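PDB 4IMH: hemin degrading factor from Pseudomonas aeruginosa, which binds heme in the cytoplasm and probably takes part in the transport and breakdown of the heme taken up by the cell. Local coordinates for residues 273-278 / 285-290. Numbering follows the deposited sequence. Where two conformers were deposited one is given.
Sequences VCNLKW and VLDPEF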
loop_
_atom_site.group_PDB
_atom_site.type_symbol
_atom_site.label_atom_id
_atom_site.label_comp_id
_atom_site.label_asym_id
_atom_site.label_seq_id
_atom_site.Cartn_x
_atom_site.Cartn_y
_atom_site.Cartn_z
ATOM N N VAL A 273 1.493 -9.064 -16.035
ATOM C CA VAL A 273 0.649 -7.899 -16.263
ATOM C C VAL A 273 0.407 -7.912 -17.761
ATOM O O VAL A 273 1.252 -8.392 -18.506
ATOM C CB VAL A 273 1.294 -6.592 -15.818
ATOM C CG1 VAL A 273 1.330 -6.493 -14.335
ATOM C CG2 VAL A 273 2.735 -6.447 -16.443
ATOM N N CYS A 274 -0.750 -7.428 -18.198
ATOM C CA CYS A 274 -1.138 -7.582 -19.586
ATOM C C CYS A 274 -1.487 -6.257 -20.243
ATOM O O CYS A 274 -0.854 -5.880 -21.218
ATOM C CB CYS A 274 -2.318 -8.550 -19.698
ATOM S SG CYS A 274 -1.921 -10.245 -19.154
ATOM N N ASN A 275 -2.486 -5.564 -19.708
ATOM C CA ASN A 275 -3.029 -4.373 -20.363
ATOM C C ASN A 275 -2.560 -3.090 -19.688
ATOM O O ASN A 275 -2.883 -2.816 -18.527
ATOM C CB ASN A 275 -4.544 -4.464 -20.413
ATOM C CG ASN A 275 -5.017 -5.774 -21.051
ATOM O OD1 ASN A 275 -4.809 -6.006 -22.239
ATOM N ND2 ASN A 275 -5.638 -6.643 -20.244
ATOM N N LEU A 276 -1.736 -2.345 -20.417
ATOM C CA LEU A 276 -1.112 -1.117 -19.917
ATOM C C LEU A 276 -1.657 0.113 -20.632
ATOM O O LEU A 276 -1.970 0.060 -21.811
ATOM C CB LEU A 276 0.389 -1.189 -20.129
ATOM C CG LEU A 276 1.049 -2.472 -19.638
ATOM C CD1 LEU A 276 2.517 -2.419 -19.980
ATOM C CD2 LEU A 276 0.841 -2.644 -18.169
ATOM N N LYS A 277 -1.722 1.232 -19.935
ATOM C CA LYS A 277 -2.280 2.432 -20.538
ATOM C C LYS A 277 -1.746 3.682 -19.868
ATOM O O LYS A 277 -1.732 3.806 -18.643
ATOM C CB LYS A 277 -3.811 2.422 -20.421
ATOM C CG LYS A 277 -4.504 3.596 -21.061
ATOM C CD LYS A 277 -4.820 3.320 -22.477
ATOM C CE LYS A 277 -5.706 4.396 -23.034
ATOM N NZ LYS A 277 -6.703 3.784 -23.902
ATOM N N TRP A 278 -1.332 4.620 -20.698
ATOM C CA TRP A 278 -1.003 5.947 -20.241
ATOM C C TRP A 278 -2.199 6.846 -20.378
ATOM O O TRP A 278 -2.871 6.829 -21.413
ATOM C CB TRP A 278 0.135 6.543 -21.059
ATOM C CG TRP A 278 1.528 6.123 -20.732
ATOM C CD1 TRP A 278 2.297 5.163 -21.367
ATOM C CD2 TRP A 278 2.349 6.689 -19.715
ATOM N NE1 TRP A 278 3.551 5.112 -20.791
ATOM C CE2 TRP A 278 3.611 6.040 -19.783
ATOM C CE3 TRP A 278 2.154 7.699 -18.759
ATOM C CZ2 TRP A 278 4.646 6.369 -18.933
ATOM C CZ3 TRP A 278 3.184 8.022 -17.932
ATOM C CH2 TRP A 278 4.421 7.369 -18.025
ATOM N N VAL A 285 -1.904 -0.191 -15.023
ATOM C CA VAL A 285 -2.168 -1.581 -15.361
ATOM C C VAL A 285 -3.684 -1.789 -15.248
ATOM O O VAL A 285 -4.297 -1.425 -14.223
ATOM C CB VAL A 285 -1.403 -2.561 -14.418
ATOM C CG1 VAL A 285 -1.619 -3.996 -14.873
ATOM C CG2 VAL A 285 0.046 -2.204 -14.374
ATOM N N LEU A 286 -4.304 -2.292 -16.315
ATOM C CA LEU A 286 -5.754 -2.444 -16.353
ATOM C C LEU A 286 -6.158 -3.879 -16.675
ATOM O O LEU A 286 -6.747 -4.145 -17.708
ATOM C CB LEU A 286 -6.352 -1.481 -17.383
ATOM C CG LEU A 286 -6.058 -0.010 -17.072
ATOM C CD1 LEU A 286 -6.469 0.854 -18.291
ATOM C CD2 LEU A 286 -6.749 0.425 -15.774
ATOM N N ASP A 287 -5.855 -4.798 -15.767
ATOM C CA ASP A 287 -6.164 -6.199 -15.980
ATOM C C ASP A 287 -7.404 -6.630 -15.183
ATOM O O ASP A 287 -7.828 -5.966 -14.215
ATOM C CB ASP A 287 -4.957 -7.063 -15.605
ATOM C CG ASP A 287 -3.783 -6.862 -16.543
ATOM O OD1 ASP A 287 -3.991 -6.330 -17.642
ATOM O OD2 ASP A 287 -2.635 -7.245 -16.188
ATOM N N PRO A 288 -7.974 -7.773 -15.563
ATOM C CA PRO A 288 -9.253 -8.171 -14.967
ATOM C C PRO A 288 -9.200 -8.306 -13.439
ATOM O O PRO A 288 -10.185 -7.946 -12.790
ATOM C CB PRO A 288 -9.544 -9.509 -15.659
ATOM C CG PRO A 288 -8.860 -9.374 -16.990
ATOM C CD PRO A 288 -7.600 -8.629 -16.709
ATOM N N GLU A 289 -8.076 -8.754 -12.862
ATOM C CA GLU A 289 -7.998 -8.981 -11.401
ATOM C C GLU A 289 -7.134 -7.973 -10.627
ATOM O O GLU A 289 -7.086 -7.997 -9.392
ATOM C CB GLU A 289 -7.496 -10.402 -11.113
ATOM C CG GLU A 289 -8.534 -11.501 -11.458
ATOM C CD GLU A 289 -9.750 -11.518 -10.504
ATOM O OE1 GLU A 289 -9.623 -11.976 -9.328
ATOM O OE2 GLU A 289 -10.836 -11.067 -10.942
ATOM N N PHE A 290 -6.473 -7.089 -11.356
ATOM C CA PHE A 290 -5.453 -6.198 -10.824
ATOM C C PHE A 290 -5.498 -4.876 -11.589
ATOM O O PHE A 290 -5.423 -4.871 -12.822
ATOM C CB PHE A 290 -4.063 -6.861 -10.975
ATOM C CG PHE A 290 -2.878 -5.986 -10.569
ATOM C CD1 PHE A 290 -2.886 -5.279 -9.397
ATOM C CD2 PHE A 290 -1.722 -5.958 -11.352
ATOM C CE1 PHE A 290 -1.788 -4.495 -8.985
ATOM C CE2 PHE A 290 -0.613 -5.174 -10.978
ATOM C CZ PHE A 290 -0.629 -4.453 -9.775
#
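Val285 faces Leu276 as an antiparallel non-hydrogen-bonded pair in the hairpin that ends a sheet, strand 276-279 being outermost within the chain. Its two methyls part company: CG2 lies beside Leu276 CD2, both side chains pointing the same way, while CG1 crosses to Val273 CG1, 3.9 Å off. Leu276 also packs against Glu247 and Ala250 of helix 241-252. At Leu286 the backbone N gives a nearly straight bond (172°) to Asn275 O, 2.7 Å away, and CD1 rests on Lys277 CB. Asp287 then takes over from the ladder. With CG beside its own backbone N (chi1 -67°), the carboxylate reaches two successive amides, each through a syn lone pair: OD2 takes Cys274 N at 2.8 Å and OD1 takes Asn275 N at 2.7 Å. In one of two conformers Asn275 ND2 lies 3.1 Å from Asp287 OD1, a weak and doubtful bond. Past the turn, where Asp287 N bonds Phe290 O, the Phe290 ring presents its CE2 edge to Val273 CG1 at 4.1 Å and stacks on His269. The carboxylate thus holds two loop residues leading into strand 276-279; a bond on each oxygen fixes its rotation, and the two N-H groups would probably help stabilise its negative charge.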